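PDB 2YLN: putative ABC transporter, periplasmic binding protein, amino acid from Neisseria gonorrhoeae, which probably serves as the periplasmic solute receptor that captures L-cystine and delivers it to an ABC importer. Local coordinates for residues A[147-152]-A[197-202]; A[167-172]-A[206-211]. The protein carries 1 engineered substitution. All blocks are in the same frame, centred on the assembly; numbering follows the deposited sequence.

Interaction 1 of 2, residues A[147-152]-A[197-202]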
ATOM      1  N   VAL A 147      -6.688   3.941 -10.116  1.00  5.38           N
ATOM      2  CA  VAL A 147      -7.336   4.955 -10.902  1.00  5.38           C
ATOM      3  C   VAL A 147      -6.251   5.876 -11.446  1.00  5.33           C
ATOM      4  O   VAL A 147      -5.108   5.922 -10.954  1.00  5.68           O
ATOM      5  CB  VAL A 147      -8.331   5.797 -10.055  1.00  6.03           C
ATOM      6  CG1 VAL A 147      -9.465   4.932  -9.571  1.00  8.30           C
ATOM      7  CG2 VAL A 147      -7.637   6.525  -8.852  1.00  7.16           C
ATOM      8  N   LEU A 148      -6.642   6.606 -12.496  1.00  5.24           N
ATOM      9  CA  LEU A 148      -5.838   7.695 -13.079  1.00  5.67           C
ATOM     10  C   LEU A 148      -6.465   9.022 -12.748  1.00  5.42           C
ATOM     11  O   LEU A 148      -7.671   9.195 -12.935  1.00  6.63           O
ATOM     12  CB  LEU A 148      -5.737   7.531 -14.595  1.00  6.28           C
ATOM     13  CG  LEU A 148      -4.834   8.443 -15.368  1.00  7.24           C
ATOM     14  CD1 LEU A 148      -3.349   8.183 -15.018  1.00  7.91           C
ATOM     15  CD2 LEU A 148      -5.073   8.267 -16.865  1.00  8.52           C
ATOM     16  N   VAL A 149      -5.664   9.944 -12.262  1.00  5.78           N
ATOM     17  CA  VAL A 149      -6.030  11.316 -11.911  1.00  5.99           C
ATOM     18  C   VAL A 149      -5.381  12.291 -12.898  1.00  6.68           C
ATOM     19  O   VAL A 149      -4.223  12.126 -13.245  1.00  6.42           O
ATOM     20  CB  VAL A 149      -5.613  11.631 -10.498  1.00  6.93           C
ATOM     21  CG1 VAL A 149      -5.919  13.066 -10.143  1.00  8.76           C
ATOM     22  CG2 VAL A 149      -6.324  10.656  -9.499  1.00  8.64           C
ATOM     23  N   ALA A 150      -6.181  13.260 -13.324  1.00  7.18           N
ATOM     24  CA  ALA A 150      -5.656  14.343 -14.171  1.00  8.48           C
ATOM     25  C   ALA A 150      -6.282  15.624 -13.678  1.00  8.41           C
ATOM     26  O   ALA A 150      -7.150  15.660 -12.821  1.00  9.28           O
ATOM     27  CB  ALA A 150      -5.963  14.092 -15.667  1.00 10.38           C
ATOM     28  N   HIS A 151      -5.829  16.755 -14.222  1.00  8.87           N
ATOM     29  CA  HIS A 151      -6.411  18.023 -13.878  1.00  9.96           C
ATOM     30  C   HIS A 151      -7.830  18.120 -14.438  1.00 10.71           C
ATOM     31  O   HIS A 151      -8.115  17.557 -15.487  1.00 12.14           O
ATOM     32  CB  HIS A 151      -5.550  19.179 -14.430  1.00 10.99           C
ATOM     33  CG  HIS A 151      -5.814  20.509 -13.740  1.00 12.08           C
ATOM     34  ND1 HIS A 151      -6.899  21.323 -14.050  1.00 14.48           N
ATOM     35  CD2 HIS A 151      -5.171  21.108 -12.696  1.00 14.24           C
ATOM     36  CE1 HIS A 151      -6.867  22.385 -13.271  1.00 16.27           C
ATOM     37  NE2 HIS A 151      -5.850  22.292 -12.451  1.00 14.83           N
ATOM     38  N   ASN A 152      -8.658  18.905 -13.774  1.00 11.96           N
ATOM     39  CA  ASN A 152      -9.967  19.231 -14.335  1.00 13.69           C
ATOM     40  C   ASN A 152      -9.753  19.849 -15.730  1.00 15.01           C
ATOM     41  O   ASN A 152      -8.740  20.531 -15.984  1.00 14.59           O
ATOM     42  CB  ASN A 152     -10.680  20.268 -13.501  1.00 15.43           C
ATOM     43  CG  ASN A 152     -11.192  19.706 -12.173  1.00 17.55           C
ATOM     44  OD1 ASN A 152     -11.352  18.492 -11.997  1.00 23.94           O
ATOM     45  ND2 ASN A 152     -11.530  20.615 -11.254  1.00 25.71           N
ATOM     46  N   THR A 197      -0.110  17.465  -5.675  1.00  7.22           N
ATOM     47  CA  THR A 197       0.415  18.821  -5.696  1.00  7.73           C
ATOM     48  C   THR A 197       0.914  19.185  -7.086  1.00  8.13           C
ATOM     49  O   THR A 197       0.607  20.258  -7.627  1.00  8.52           O
ATOM     50  CB  THR A 197       1.509  19.003  -4.667  1.00  8.87           C
ATOM     51  OG1 THR A 197       0.879  18.871  -3.393  1.00  9.96           O
ATOM     52  CG2 THR A 197       2.187  20.391  -4.803  1.00 10.24           C
ATOM     53  N   LEU A 198       1.714  18.314  -7.671  0.50  7.98           N
ATOM     54  CA  LEU A 198       2.261  18.635  -8.984  0.50  8.35           C
ATOM     55  C   LEU A 198       1.140  18.839  -9.982  0.50  8.30           C
ATOM     56  O   LEU A 198       1.117  19.834 -10.720  0.50  9.33           O
ATOM     57  CB  LEU A 198       3.232  17.575  -9.481  0.50  9.62           C
ATOM     58  CG  LEU A 198       4.578  17.454  -8.773  0.50 11.57           C
ATOM     59  CD1 LEU A 198       5.217  18.796  -8.552  0.50 11.77           C
ATOM     60  CD2 LEU A 198       4.509  16.746  -7.466  0.50 16.82           C
ATOM     61  N   ILE A 199       0.138  17.959  -9.989  1.00  7.90           N
ATOM     62  CA  ILE A 199      -0.952  18.131 -10.961  1.00  8.16           C
ATOM     63  C   ILE A 199      -1.746  19.372 -10.719  1.00  8.58           C
ATOM     64  O   ILE A 199      -2.057  20.118 -11.642  1.00  9.18           O
ATOM     65  CB  ILE A 199      -1.843  16.861 -10.947  1.00  8.36           C
ATOM     66  CG1 ILE A 199      -1.032  15.619 -11.322  1.00  8.41           C
ATOM     67  CG2 ILE A 199      -3.032  17.060 -11.903  1.00 11.15           C
ATOM     68  CD1 ILE A 199      -1.810  14.301 -11.079  1.00 11.31           C
ATOM     69  N   GLU A 200      -2.008  19.671  -9.453  1.00  8.56           N
ATOM     70  CA  GLU A 200      -2.680  20.897  -9.097  1.00  9.38           C
ATOM     71  C   GLU A 200      -1.976  22.133  -9.579  1.00  9.20           C
ATOM     72  O   GLU A 200      -2.618  23.150  -9.960  1.00 12.55           O
ATOM     73  CB  GLU A 200      -2.912  20.994  -7.568  1.00  9.35           C
ATOM     74  CG  GLU A 200      -3.828  19.948  -7.020  1.00  9.67           C
ATOM     75  CD  GLU A 200      -3.595  19.470  -5.635  1.00 12.07           C
ATOM     76  OE1 GLU A 200      -2.780  20.034  -4.901  1.00 13.23           O
ATOM     77  OE2 GLU A 200      -4.358  18.493  -5.273  1.00 13.08           O
ATOM     78  N   GLN A 201      -0.664  22.115  -9.531  1.00  9.39           N
ATOM     79  CA  GLN A 201       0.189  23.216  -9.915  1.00  9.07           C
ATOM     80  C   GLN A 201       0.554  23.221 -11.404  1.00 10.49           C
ATOM     81  O   GLN A 201       1.304  24.071 -11.826  1.00 11.50           O
ATOM     82  CB  GLN A 201       1.439  23.205  -9.008  1.00  9.94           C
ATOM     83  CG  GLN A 201       1.141  23.547  -7.607  1.00  8.96           C
ATOM     84  CD  GLN A 201       2.319  23.464  -6.674  1.00  8.66           C
ATOM     85  OE1 GLN A 201       3.314  22.836  -7.022  1.00  9.51           O
ATOM     86  NE2 GLN A 201       2.218  24.137  -5.483  1.00  8.92           N
ATOM     87  N   LYS A 202       0.027  22.262 -12.140  1.00 10.22           N
ATOM     88  CA  LYS A 202       0.290  22.098 -13.585  1.00 11.85           C
ATOM     89  C   LYS A 202       1.786  21.868 -13.851  1.00 11.48           C
ATOM     90  O   LYS A 202       2.301  22.131 -14.931  1.00 17.24           O
ATOM     91  CB  LYS A 202      -0.366  23.245 -14.402  1.00 13.11           C
ATOM     92  CG  LYS A 202      -1.897  23.362 -14.128  1.00 16.58           C
ATOM     93  CD  LYS A 202      -2.548  24.517 -14.936  1.00 23.33           C
ATOM     94  CE  LYS A 202      -4.040  24.622 -14.682  1.00 28.20           C
ATOM     95  NZ  LYS A 202      -4.699  25.691 -15.542  1.00 34.43           N
TER
HETATM   96  O   HOH W   1      -5.197  23.663 -10.256  1.00 30.41           O
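His151, at the end of strand 142-151, lies against Ile199 in the last turn of helix 192-200, their CA atoms 6.2 Å apart, and no direct hydrogen bond joins the two backbones. Ile199 fills the inner part of the contact. Its CG2 branch, anti to the backbone N, sits 3.6 Å from the backbone N of His151 and also touches the carbonyl carbon of Ala150. The longer branch reaches further back along the strand, where CD1 lies 3.9 Å from Val149 O and meets Val149 CG1 more loosely. Val226 and Thr207 from the neighbouring strands also touch the side chains of both Val149 and Ile199; this end of the contact is buried and mostly apolar.

The outer part belongs to the His151 ring. With CG anti to the backbone N (chi1 -161°), the ring swings out to the helix end and presents its CD2 edge to Ile199 O, 3.4 Å away in the ring plane. A water in the same plane stands 2.7 Å from His151 NE2 and donates to Glu200 O at 2.6 Å, bridging ring and helix terminus. At another point on the rim, still in the ring plane, ND1 gives a nearly straight bond to Asn152 O, on a lone pair in the carbonyl plane; with both nitrogens engaged, the ring's rotation is well defined. Lys202 comes over one face, its extended chain placing CE 4.0 Å from the ring centroid in a CH-pi contact, offset toward the rim. Lys202 has positive phi and closes the helix with a Schellman motif, a standard C-terminal helix stop, here packed against the end of a sheet strand in one lobe of a family 3 bacterial solute-binding protein.

Interaction 2 of 2, residues A[167-172]-A[206-211]. With CYS (cysteine), chain C.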
ATOM      1  N   THR A 167       3.990  12.271 -15.651  0.65  8.43           N
ATOM      2  CA  THR A 167       3.196  11.465 -14.809  0.65  8.03           C
ATOM      3  C   THR A 167       3.992  11.325 -13.515  0.65  7.42           C
ATOM      4  O   THR A 167       5.071  10.747 -13.516  0.65  8.02           O
ATOM      5  CB  THR A 167       2.882  10.191 -15.521  0.65  9.01           C
ATOM      6  OG1 THR A 167       2.174  10.410 -16.776  0.65  6.81           O
ATOM      7  CG2 THR A 167       2.201   9.269 -14.573  0.65 11.37           C
ATOM      8  N   ALA A 168       3.471  11.940 -12.442  1.00  7.35           N
ATOM      9  CA  ALA A 168       4.190  11.995 -11.160  1.00  6.04           C
ATOM     10  C   ALA A 168       3.962  10.695 -10.375  1.00  5.86           C
ATOM     11  O   ALA A 168       2.832  10.344 -10.174  1.00  7.72           O
ATOM     12  CB  ALA A 168       3.774  13.168 -10.400  1.00  8.18           C
ATOM     13  N   GLN A 169       5.022  10.004 -10.036  1.00  6.00           N
ATOM     14  CA  GLN A 169       4.918   8.736  -9.327  1.00  5.74           C
ATOM     15  C   GLN A 169       6.094   8.478  -8.436  1.00  5.31           C
ATOM     16  O   GLN A 169       7.203   8.970  -8.710  1.00  6.35           O
ATOM     17  CB  GLN A 169       4.898   7.550 -10.318  1.00  6.05           C
ATOM     18  CG  GLN A 169       3.881   7.601 -11.436  1.00  6.36           C
ATOM     19  CD  GLN A 169       2.404   7.393 -11.077  1.00  5.37           C
ATOM     20  OE1 GLN A 169       1.578   7.581 -11.965  1.00  6.11           O
ATOM     21  NE2 GLN A 169       2.093   6.999  -9.842  1.00  5.48           N
ATOM     22  N   SER A 170       5.902   7.674  -7.414  0.80  5.14           N
ATOM     23  CA  SER A 170       6.976   6.957  -6.822  0.80  5.60           C
ATOM     24  C   SER A 170       7.476   5.905  -7.830  0.80  5.58           C
ATOM     25  O   SER A 170       6.687   5.163  -8.405  0.80  7.61           O
ATOM     26  CB  SER A 170       6.596   6.328  -5.491  0.80  6.48           C
ATOM     27  OG  SER A 170       5.540   5.386  -5.658  0.80  5.16           O
ATOM     28  N   LEU A 171       8.774   5.893  -8.131  1.00  6.68           N
ATOM     29  CA  LEU A 171       9.273   5.152  -9.291  1.00  7.41           C
ATOM     30  C   LEU A 171       9.095   3.659  -9.228  1.00  7.55           C
ATOM     31  O   LEU A 171       8.919   2.998 -10.247  1.00  9.55           O
ATOM     32  CB  LEU A 171      10.684   5.467  -9.578  1.00  9.07           C
ATOM     33  CG  LEU A 171      10.986   6.904  -9.898  1.00 12.19           C
ATOM     34  CD1 LEU A 171      12.505   6.983 -10.212  1.00 15.01           C
ATOM     35  CD2 LEU A 171      10.060   7.475 -10.983  1.00 15.55           C
ATOM     36  N   THR A 172       9.228   3.093  -8.024  1.00  6.43           N
ATOM     37  CA  THR A 172       9.261   1.641  -7.858  1.00  6.83           C
ATOM     38  C   THR A 172       7.925   1.083  -7.433  1.00  5.42           C
ATOM     39  O   THR A 172       7.804  -0.130  -7.263  1.00  7.40           O
ATOM     40  CB  THR A 172      10.312   1.221  -6.789  1.00  7.63           C
ATOM     41  OG1 THR A 172       9.825   1.608  -5.504  1.00  8.18           O
ATOM     42  CG2 THR A 172      11.695   1.814  -7.098  1.00  9.94           C
ATOM     43  N   ALA A 206      -0.627  13.911 -14.845  1.00  7.21           N
ATOM     44  CA  ALA A 206      -1.361  12.720 -14.466  1.00  6.90           C
ATOM     45  C   ALA A 206      -0.656  11.981 -13.382  1.00  6.08           C
ATOM     46  O   ALA A 206       0.527  12.123 -13.173  1.00  6.42           O
ATOM     47  CB  ALA A 206      -1.580  11.807 -15.665  1.00  8.52           C
ATOM     48  N   THR A 207      -1.412  11.083 -12.731  1.00  5.52           N
ATOM     49  CA  THR A 207      -0.852  10.103 -11.836  1.00  5.46           C
ATOM     50  C   THR A 207      -1.784   8.908 -11.719  1.00  4.69           C
ATOM     51  O   THR A 207      -2.991   9.072 -11.690  1.00  5.37           O
ATOM     52  CB  THR A 207      -0.506  10.667 -10.443  1.00  5.71           C
ATOM     53  OG1 THR A 207       0.306   9.727  -9.741  1.00  6.13           O
ATOM     54  CG2 THR A 207      -1.744  10.959  -9.597  1.00  6.49           C
ATOM     55  N   LEU A 208      -1.198   7.736 -11.557  1.00  5.10           N
ATOM     56  CA  LEU A 208      -1.900   6.517 -11.175  1.00  4.56           C
ATOM     57  C   LEU A 208      -1.755   6.299  -9.696  1.00  4.87           C
ATOM     58  O   LEU A 208      -0.656   6.441  -9.134  1.00  4.97           O
ATOM     59  CB  LEU A 208      -1.282   5.319 -11.899  1.00  5.36           C
ATOM     60  CG  LEU A 208      -1.544   5.209 -13.396  1.00  6.35           C
ATOM     61  CD1 LEU A 208      -0.550   4.232 -13.993  1.00  9.60           C
ATOM     62  CD2 LEU A 208      -3.006   4.730 -13.609  1.00  8.97           C
ATOM     63  N   ASN A 209      -2.837   5.948  -8.982  1.00  4.27           N
ATOM     64  CA  ASN A 209      -2.700   5.546  -7.608  1.00  4.17           C
ATOM     65  C   ASN A 209      -3.948   4.756  -7.231  1.00  4.54           C
ATOM     66  O   ASN A 209      -4.750   4.380  -8.071  1.00  5.81           O
ATOM     67  CB  ASN A 209      -2.415   6.736  -6.710  1.00  4.50           C
ATOM     68  CG  ASN A 209      -1.588   6.385  -5.494  1.00  4.47           C
ATOM     69  OD1 ASN A 209      -2.048   5.701  -4.553  1.00  5.11           O
ATOM     70  ND2 ASN A 209      -0.333   6.837  -5.491  1.00  5.37           N
ATOM     71  N   ASP A 210      -4.087   4.453  -5.955  1.00  4.15           N
ATOM     72  CA  ASP A 210      -5.171   3.678  -5.457  1.00  4.48           C
ATOM     73  C   ASP A 210      -6.470   4.453  -5.387  1.00  4.02           C
ATOM     74  O   ASP A 210      -6.492   5.583  -4.912  1.00  4.65           O
ATOM     75  CB  ASP A 210      -4.784   3.202  -4.015  1.00  4.46           C
ATOM     76  CG  ASP A 210      -5.929   2.404  -3.419  1.00  5.38           C
ATOM     77  OD1 ASP A 210      -6.035   1.201  -3.774  1.00  5.84           O
ATOM     78  OD2 ASP A 210      -6.709   2.985  -2.639  1.00  5.76           O
ATOM     79  N   GLU A 211      -7.570   3.807  -5.755  0.70  4.92           N
ATOM     80  CA  GLU A 211      -8.877   4.465  -5.735  0.70  5.63           C
ATOM     81  C   GLU A 211      -9.237   5.049  -4.388  0.70  5.21           C
ATOM     82  O   GLU A 211      -9.776   6.156  -4.271  0.70  5.46           O
ATOM     83  CB  GLU A 211      -9.964   3.496  -6.182  0.70  6.71           C
ATOM     84  CG  GLU A 211     -11.325   4.153  -6.253  0.70  8.90           C
ATOM     85  CD  GLU A 211     -12.508   3.201  -6.148  0.70 10.01           C
ATOM     86  OE1 GLU A 211     -12.357   2.086  -5.587  0.70 15.94           O
ATOM     87  OE2 GLU A 211     -13.571   3.524  -6.602  0.70 16.39           O
TER
HETATM   88  N   CYS C 600       2.214   5.726  -1.169  0.80  4.38           N
HETATM   89  CA  CYS C 600       3.204   5.626  -2.269  0.80  3.93           C
HETATM   90  C   CYS C 600       2.608   6.327  -3.502  0.80  5.08           C
HETATM   91  O   CYS C 600       1.479   6.869  -3.372  0.80  4.72           O
HETATM   92  CB  CYS C 600       3.489   4.182  -2.582  0.80  4.87           C
HETATM   93  SG  CYS C 600       1.985   3.322  -3.221  0.80  5.50           S
HETATM   94  OXT CYS C 600       3.299   6.300  -4.501  0.80  7.44           O
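The flat carboxamide of Gln169 lies beside the backbone of Leu208 and pairs with it through both of its polar atoms. OE1 accepts from Leu208 N at 2.8 Å on a lone pair in the carbonyl plane, and NE2 donates to Leu208 O at 2.9 Å, almost straight (177°) and in the amide plane. A bend at chi2 (-72°) turns the amide across to strand 206-210, so the side chain does what a neighbouring strand's peptide would do. The Thr207 side chain crosses that of Gln169 at a slant: its OG1, anti to the backbone N, donates to Ala168 O at 2.6 Å, nearly along the C=O axis, while Gln169 NE2 passes nearby without bonding. Further back, the strands run roughly parallel and meet in a single bridge between Thr167 and Ala206, with Ala168 N bonded to Ala206 O at 3.0 Å and Thr167 CG2 packed against that same oxygen.

From this bridge onward the backbones splay, and Gln169 spans the widening separation. The carboxylate of one bound cysteine lies between Ser170 and Asn209. In the modelled conformer Ser170 OG donates to OXT at 2.7 Å, and Asn209 ND2 to O at 2.8 Å. Asn209 OD1 is held by Asp210 N and the Tyr67 hydroxyl. These two neutral donors would be expected to stabilise the carboxylate's charge, and the buried Gln169 amide ties together the segments that carry them.

How the interactions relate
Of the four segments, 147-152 on strand 142-151 comes first, and strand 166-169 is the next strand. Interaction 1 closes the loop from 147-152 to the helix end at 197-202; interaction 2 opens inside that span, at 167-172, and closes beyond it at 206-211, so the two cross rather than nest. Helix 192-200 is followed by strand 206-210, which lies antiparallel to strand 142-151: Val149 N approaches Thr207 O and Val147 N approaches Asn209 O, each at 2.9 Å and probably hydrogen-bonded. Ile199 CD1 also packs on Ala206. Together the two interactions join the sheet holding strands 142-151 and 206-210 to helix 192-200 and to the parallel pair 166-169/185-188.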